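Long-range contacts in EAL domain protein (Vibrio cholerae serotype O1, PDB 6IJ2), which degrades cyclic dinucleotides such as c-di-GMP and cGAMP as a standalone EAL-domain phosphodiesterase: residues F26-Q31 and A46-L51; K78-A83 and K116-P121. The protein carries 1 engineered substitution. One frame throughout, in Å; residues are numbered along the deposited sequence.

Contact 1: residues F26-Q31 and A46-L51; sequences FTMAFQ and ALVRGL. With nucleotides of chain B.
Thr27 and Arg49 trade two backbone hydrogen bonds, Thr27 N to Arg49 O (2.8 Å) and Arg49 N to Thr27 O, and Ala29 and Leu47 do the same one pair further on. Between and beyond them sit the non-hydrogen-bonded pairs Met28–Val48 and Phe30–Ala46, so the two strands form the antiparallel hairpin made by the first two strands of the EAL barrel, a TIM-barrel-like fold in which strand 27-35 runs against the others.

Apolar contacts fill the side of the sheet carrying Met28, Phe30, Ala46 and Val48, against helix 68-85. Val48 CG2 is wedged between Phe26 CD2 (3.5 Å) and Met28 CE, the latter pair tighter than normal van der Waals contact. The Met28 chain folds back at chi2 (-70°), which lays its sulfur 4.0 Å from Ala46 CB; from there CE, nearly extended at chi3, ends in plane at the edge of the Phe26 ring.

Arg49 works on the other side. Its chain bends at chi2 (-65°), one face of the guanidinium lying over Ala29 CB, which sits toward its rim, while NH2 reaches back to Val48 O (2.6 Å). NH1 and NH2 then grip one phosphate oxygen, OP1 of nucleotide G2 of chain B, both bonds 2.9 Å long and clearly bent. Val48 N makes a nearly straight bond to N7 of the same guanosine (2.8 Å, 175°).

Strand 46-49 thus holds the bound pGpG, the reaction product of EAL phosphodiesterases, at base and phosphate together: pairing with strand 27-31 fixes the backbone presenting Val48 N, and the anchor to Val48 O limits rotation of a guanidinium whose positive charge probably offsets the negative charge of the phosphate.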
loop_
_atom_site.group_PDB
_atom_site.type_symbol
_atom_site.label_atom_id
_atom_site.label_comp_id
_atom_site.label_asym_id
_atom_site.label_seq_id
_atom_site.Cartn_x
_atom_site.Cartn_y
_atom_site.Cartn_z
ATOM N N PHE A 26 -6.340 31.071 6.763
ATOM C CA PHE A 26 -5.086 30.449 6.351
ATOM C C PHE A 26 -4.807 30.894 4.923
ATOM O O PHE A 26 -5.625 31.572 4.297
ATOM C CB PHE A 26 -5.156 28.920 6.444
ATOM C CG PHE A 26 -6.255 28.327 5.617
ATOM C CD1 PHE A 26 -7.552 28.273 6.101
ATOM C CD2 PHE A 26 -5.996 27.840 4.349
ATOM C CE1 PHE A 26 -8.570 27.748 5.331
ATOM C CE2 PHE A 26 -7.010 27.304 3.580
ATOM C CZ PHE A 26 -8.298 27.264 4.070
ATOM N N THR A 27 -3.645 30.506 4.414
ATOM C CA THR A 27 -3.294 30.827 3.035
ATOM C C THR A 27 -2.479 29.660 2.488
ATOM O O THR A 27 -2.503 28.564 3.053
ATOM C CB THR A 27 -2.576 32.191 2.962
ATOM O OG1 THR A 27 -2.389 32.572 1.594
ATOM C CG2 THR A 27 -1.231 32.147 3.662
ATOM N N MET A 28 -1.756 29.895 1.396
ATOM C CA MET A 28 -1.062 28.833 0.687
ATOM C C MET A 28 0.412 29.151 0.510
ATOM O O MET A 28 0.807 30.308 0.345
ATOM C CB MET A 28 -1.671 28.577 -0.694
ATOM C CG MET A 28 -3.060 27.995 -0.677
ATOM S SD MET A 28 -3.084 26.278 -0.100
ATOM C CE MET A 28 -4.781 26.239 0.462
ATOM N N ALA A 29 1.216 28.094 0.556
ATOM C CA ALA A 29 2.563 28.068 0.018
ATOM C C ALA A 29 2.547 27.240 -1.260
ATOM O O ALA A 29 1.590 26.511 -1.537
ATOM C CB ALA A 29 3.561 27.484 1.026
ATOM N N PHE A 30 3.602 27.375 -2.054
ATOM C CA PHE A 30 3.695 26.688 -3.335
ATOM C C PHE A 30 5.077 26.069 -3.469
ATOM O O PHE A 30 6.086 26.701 -3.144
ATOM C CB PHE A 30 3.418 27.659 -4.525
ATOM C CG PHE A 30 2.034 28.226 -4.517
ATOM C CD1 PHE A 30 0.982 27.528 -5.095
ATOM C CD2 PHE A 30 1.771 29.432 -3.884
ATOM C CE1 PHE A 30 -0.314 28.049 -5.069
ATOM C CE2 PHE A 30 0.486 29.954 -3.851
ATOM C CZ PHE A 30 -0.559 29.262 -4.444
ATOM N N GLN A 31 5.122 24.829 -3.952
ATOM C CA GLN A 31 6.394 24.158 -4.144
ATOM C C GLN A 31 6.496 23.689 -5.589
ATOM O O GLN A 31 5.586 22.998 -6.080
ATOM C CB GLN A 31 6.559 22.962 -3.189
ATOM C CG GLN A 31 7.931 22.329 -3.318
ATOM C CD GLN A 31 8.119 21.154 -2.387
ATOM O OE1 GLN A 31 7.170 20.424 -2.108
ATOM N NE2 GLN A 31 9.351 20.964 -1.895
ATOM N N ALA A 46 0.141 23.345 -4.246
ATOM C CA ALA A 46 -0.350 24.263 -3.222
ATOM C C ALA A 46 -0.419 23.552 -1.872
ATOM O O ALA A 46 -0.964 22.445 -1.767
ATOM C CB ALA A 46 -1.729 24.810 -3.602
ATOM N N LEU A 47 0.104 24.204 -0.832
ATOM C CA LEU A 47 0.219 23.609 0.497
ATOM C C LEU A 47 -0.296 24.596 1.529
ATOM O O LEU A 47 0.120 25.756 1.538
ATOM C CB LEU A 47 1.665 23.249 0.812
ATOM C CG LEU A 47 2.280 22.211 -0.128
ATOM C CD1 LEU A 47 3.780 22.287 -0.017
ATOM C CD2 LEU A 47 1.785 20.810 0.234
ATOM N N VAL A 48 -1.180 24.129 2.403
ATOM C CA VAL A 48 -1.833 25.013 3.363
ATOM C C VAL A 48 -0.825 25.550 4.378
ATOM O O VAL A 48 0.090 24.842 4.821
ATOM C CB VAL A 48 -2.984 24.247 4.040
ATOM C CG1 VAL A 48 -2.838 24.244 5.546
ATOM C CG2 VAL A 48 -4.317 24.826 3.630
ATOM N N ARG A 49 -0.993 26.819 4.755
ATOM C CA ARG A 49 -0.164 27.477 5.754
ATOM C C ARG A 49 -1.037 28.431 6.548
ATOM O O ARG A 49 -2.059 28.910 6.052
ATOM C CB ARG A 49 0.991 28.283 5.130
ATOM C CG ARG A 49 2.042 27.458 4.406
ATOM C CD ARG A 49 2.794 26.557 5.377
ATOM N NE ARG A 49 3.842 25.807 4.696
ATOM C CZ ARG A 49 3.664 24.600 4.172
ATOM N NH1 ARG A 49 4.661 23.974 3.557
ATOM N NH2 ARG A 49 2.479 24.021 4.255
ATOM N N GLY A 50 -0.627 28.705 7.780
ATOM C CA GLY A 50 -1.278 29.743 8.550
ATOM C C GLY A 50 -1.003 31.116 7.962
ATOM O O GLY A 50 -0.158 31.296 7.083
ATOM N N LEU A 51 -1.733 32.115 8.470
ATOM C CA LEU A 51 -1.568 33.475 7.961
ATOM C C LEU A 51 -0.182 34.033 8.267
ATOM O O LEU A 51 0.294 34.930 7.560
ATOM C CB LEU A 51 -2.650 34.395 8.543
ATOM C CG LEU A 51 -4.065 34.149 8.008
ATOM C CD1 LEU A 51 -5.039 35.171 8.574
ATOM C CD2 LEU A 51 -4.087 34.143 6.478
ATOM P P G B 2 3.521 20.297 4.508
ATOM O OP1 G B 2 3.416 21.356 3.565
ATOM O OP2 G B 2 3.828 20.588 5.870
ATOM O "O5'" G B 2 2.203 19.433 4.499
ATOM C "C5'" G B 2 1.905 18.504 5.534
ATOM C "C4'" G B 2 0.704 17.687 5.151
ATOM O "O4'" G B 2 -0.415 18.566 4.923
ATOM C "C3'" G B 2 0.851 16.855 3.877
ATOM O "O3'" G B 2 0.314 15.554 4.025
ATOM C "C2'" G B 2 -0.007 17.603 2.869
ATOM O "O2'" G B 2 -0.583 16.823 1.855
ATOM C "C1'" G B 2 -1.093 18.172 3.771
ATOM N N9 G B 2 -1.687 19.349 3.165
ATOM C C8 G B 2 -1.057 20.524 2.850
ATOM N N7 G B 2 -1.836 21.376 2.249
ATOM C C5 G B 2 -3.044 20.713 2.139
ATOM C C6 G B 2 -4.270 21.130 1.573
ATOM O O6 G B 2 -4.535 22.192 1.020
ATOM N N1 G B 2 -5.244 20.153 1.683
ATOM C C2 G B 2 -5.059 18.924 2.255
ATOM N N2 G B 2 -6.117 18.113 2.256
ATOM N N3 G B 2 -3.927 18.527 2.800
ATOM C C4 G B 2 -2.968 19.463 2.707
ATOM O OP3 G B 1 2.870 14.088 -0.124
ATOM P P G B 1 2.196 14.931 0.829
ATOM O OP1 G B 1 1.364 15.892 0.174
ATOM O OP2 G B 1 1.577 14.042 1.755
ATOM O "O5'" G B 1 3.390 15.634 1.573
ATOM C "C5'" G B 1 3.730 16.994 1.326
ATOM C "C4'" G B 1 4.669 17.491 2.398
ATOM O "O4'" G B 1 6.023 17.146 2.045
ATOM C "C3'" G B 1 4.678 19.003 2.649
ATOM O "O3'" G B 1 4.593 19.340 4.019
ATOM C "C2'" G B 1 6.041 19.434 2.128
ATOM O "O2'" G B 1 6.642 20.502 2.800
ATOM C "C1'" G B 1 6.871 18.191 2.400
ATOM N N9 G B 1 8.067 18.114 1.575
ATOM C C8 G B 1 8.207 18.545 0.280
ATOM N N7 G B 1 9.397 18.333 -0.203
ATOM C C5 G B 1 10.080 17.716 0.831
ATOM C C6 G B 1 11.415 17.242 0.896
ATOM O O6 G B 1 12.283 17.286 0.035
ATOM N N1 G B 1 11.703 16.693 2.136
ATOM C C2 G B 1 10.817 16.600 3.176
ATOM N N2 G B 1 11.275 16.022 4.282
ATOM N N3 G B 1 9.568 17.023 3.124
ATOM C C4 G B 1 9.268 17.565 1.930
#

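Contact 2: residues K78-A83 and K116-P121; sequences KAIALA and KRYQFP
The ring of Tyr118 is sandwiched. Ala81 lies over one face, its CA 3.9 Å from the ring centroid and only 6° off the normal, a CH-pi contact; on the opposite face, CG of the neighbouring Arg117 sits above the centre. Ala81 CB is displaced toward the hydroxyl end, 3.5 Å from Tyr118 CZ and almost as near OH. That hydroxyl in turn lies over one face of the Arg117 guanidinium, offset toward its rim, so the arginine chain runs along the tyrosine from ring centre to oxygen. Ile80 CG2 approaches the same ring obliquely at CD2 (3.9 Å), and Ala83 CB comes to the Phe120 ring obliquely too, at CE2 (4.3 Å).

What brings two aromatic side chains to helix 68-85 is the way helix 109-117 ends. Tyr118 is the first residue to leave helical angles, and Gln119, with positive phi (56°), is the C-prime residue of a Schellman motif, in which Gln119 N bonds to Lys116 O at 3.0 Å and Phe120 N to Ala115 O. The turn sends Gln119 outward while the CB atoms of Tyr118 and Phe120 both face helix 68-85. With Tyr118 CG set beside its own backbone N (chi1 -65°), the ring reaches across to lie flat against Ala81.

Ile80 meets both aromatics through one branch: CG2 touches Tyr118 and, more loosely, Phe120 CB at 4.4 Å. Deeper in, Ile80 and Phe120 both pack on Leu92 of strand 91-96 and Ile125 of strand 125-129, where neighbouring helices of the barrel meet the sheet they surround; Ala83 also rests on Leu92.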
loop_
_atom_site.group_PDB
_atom_site.type_symbol
_atom_site.label_atom_id
_atom_site.label_comp_id
_atom_site.label_asym_id
_atom_site.label_seq_id
_atom_site.Cartn_x
_atom_site.Cartn_y
_atom_site.Cartn_z
ATOM N N LYS A 78 -8.546 29.558 -2.537
ATOM C CA LYS A 78 -7.352 30.319 -2.173
ATOM C C LYS A 78 -6.167 29.942 -3.051
ATOM O O LYS A 78 -5.384 30.812 -3.456
ATOM C CB LYS A 78 -7.007 30.088 -0.704
ATOM C CG LYS A 78 -7.986 30.696 0.278
ATOM C CD LYS A 78 -7.637 30.272 1.695
ATOM C CE LYS A 78 -8.533 30.955 2.716
ATOM N NZ LYS A 78 -8.301 32.423 2.786
ATOM N N ALA A 79 -6.010 28.646 -3.340
ATOM C CA ALA A 79 -4.904 28.195 -4.181
ATOM C C ALA A 79 -5.030 28.749 -5.592
ATOM O O ALA A 79 -4.053 29.234 -6.175
ATOM C CB ALA A 79 -4.855 26.667 -4.222
ATOM N N ILE A 80 -6.236 28.684 -6.158
ATOM C CA ILE A 80 -6.454 29.207 -7.504
ATOM C C ILE A 80 -6.275 30.721 -7.529
ATOM O O ILE A 80 -5.651 31.272 -8.445
ATOM C CB ILE A 80 -7.845 28.777 -8.012
ATOM C CG1 ILE A 80 -7.900 27.255 -8.193
ATOM C CG2 ILE A 80 -8.222 29.519 -9.305
ATOM C CD1 ILE A 80 -9.294 26.721 -8.429
ATOM N N ALA A 81 -6.795 31.418 -6.513
ATOM C CA ALA A 81 -6.704 32.878 -6.494
ATOM C C ALA A 81 -5.261 33.347 -6.360
ATOM O O ALA A 81 -4.845 34.295 -7.040
ATOM C CB ALA A 81 -7.555 33.444 -5.359
ATOM N N LEU A 82 -4.483 32.699 -5.488
ATOM C CA LEU A 82 -3.088 33.092 -5.312
ATOM C C LEU A 82 -2.269 32.759 -6.544
ATOM O O LEU A 82 -1.429 33.557 -6.969
ATOM C CB LEU A 82 -2.482 32.398 -4.093
ATOM C CG LEU A 82 -2.283 33.196 -2.811
ATOM C CD1 LEU A 82 -1.774 32.275 -1.692
ATOM C CD2 LEU A 82 -1.338 34.370 -3.017
ATOM N N ALA A 83 -2.466 31.562 -7.099
ATOM C CA ALA A 83 -1.716 31.177 -8.289
ATOM C C ALA A 83 -1.967 32.154 -9.426
ATOM O O ALA A 83 -1.037 32.542 -10.144
ATOM C CB ALA A 83 -2.087 29.754 -8.704
ATOM N N LYS A 116 -12.911 29.887 -13.443
ATOM C CA LYS A 116 -13.365 30.818 -14.473
ATOM C C LYS A 116 -13.135 32.264 -14.050
ATOM O O LYS A 116 -12.641 33.076 -14.839
ATOM C CB LYS A 116 -14.842 30.593 -14.797
ATOM C CG LYS A 116 -15.414 31.632 -15.775
ATOM C CD LYS A 116 -14.715 31.587 -17.137
ATOM C CE LYS A 116 -14.124 32.942 -17.547
ATOM N NZ LYS A 116 -15.140 34.017 -17.783
ATOM N N ARG A 117 -13.492 32.603 -12.808
ATOM C CA ARG A 117 -13.279 33.957 -12.310
ATOM C C ARG A 117 -11.832 34.405 -12.488
ATOM O O ARG A 117 -11.569 35.546 -12.884
ATOM C CB ARG A 117 -13.683 34.043 -10.837
ATOM C CG ARG A 117 -13.331 35.372 -10.179
ATOM C CD ARG A 117 -14.013 35.544 -8.830
ATOM N NE ARG A 117 -13.600 34.537 -7.856
ATOM C CZ ARG A 117 -13.945 34.558 -6.572
ATOM N NH1 ARG A 117 -14.709 35.541 -6.107
ATOM N NH2 ARG A 117 -13.528 33.603 -5.751
ATOM N N TYR A 118 -10.884 33.517 -12.212
ATOM C CA TYR A 118 -9.467 33.836 -12.288
ATOM C C TYR A 118 -8.850 33.432 -13.617
ATOM O O TYR A 118 -7.624 33.488 -13.763
ATOM C CB TYR A 118 -8.727 33.173 -11.119
ATOM C CG TYR A 118 -9.180 33.738 -9.791
ATOM C CD1 TYR A 118 -8.804 35.018 -9.406
ATOM C CD2 TYR A 118 -10.010 33.015 -8.944
ATOM C CE1 TYR A 118 -9.225 35.558 -8.211
ATOM C CE2 TYR A 118 -10.438 33.551 -7.742
ATOM C CZ TYR A 118 -10.040 34.825 -7.384
ATOM O OH TYR A 118 -10.451 35.380 -6.191
ATOM N N GLN A 119 -9.676 33.020 -14.585
ATOM C CA GLN A 119 -9.227 32.722 -15.947
ATOM C C GLN A 119 -8.122 31.668 -15.955
ATOM O O GLN A 119 -7.159 31.751 -16.719
ATOM C CB GLN A 119 -8.792 34.009 -16.657
ATOM C CG GLN A 119 -9.863 35.077 -16.590
ATOM C CD GLN A 119 -9.356 36.467 -16.929
ATOM O OE1 GLN A 119 -8.152 36.703 -17.038
ATOM N NE2 GLN A 119 -10.279 37.399 -17.079
ATOM N N PHE A 120 -8.275 30.654 -15.099
ATOM C CA PHE A 120 -7.317 29.567 -14.957
ATOM C C PHE A 120 -7.934 28.302 -15.532
ATOM O O PHE A 120 -8.955 27.834 -15.007
ATOM C CB PHE A 120 -6.957 29.367 -13.484
ATOM C CG PHE A 120 -5.621 28.699 -13.258
ATOM C CD1 PHE A 120 -5.500 27.316 -13.275
ATOM C CD2 PHE A 120 -4.492 29.460 -12.993
ATOM C CE1 PHE A 120 -4.273 26.712 -13.072
ATOM C CE2 PHE A 120 -3.269 28.866 -12.785
ATOM C CZ PHE A 120 -3.162 27.479 -12.810
ATOM N N PRO A 121 -7.386 27.732 -16.603
ATOM C CA PRO A 121 -8.024 26.564 -17.232
ATOM C C PRO A 121 -8.096 25.347 -16.314
ATOM O O PRO A 121 -7.146 25.021 -15.597
ATOM C CB PRO A 121 -7.131 26.283 -18.446
ATOM C CG PRO A 121 -5.846 27.011 -18.170
ATOM C CD PRO A 121 -6.228 28.213 -17.373
#

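How the contacts relate
The two contacts come in series along the chain, the hairpin of contact 1 closing before helix 68-85 enters contact 2, and their centres lie about 15 Å apart within the one EAL domain. Helix 68-85 joins them: one side leans on the hairpin, with Ala79 against Ala46 and Leu82 against Thr27 and Phe30, while another side receives the end of helix 109-117. Lys78 of the same helix makes a cation-pi contact with Phe26 and a salt bridge to Asp25. Contact 1 binds the nucleotide directly, whereas contact 2 belongs to the helical layer behind it, linking helices 68-85 and 109-117 to the sheet that carries the active site.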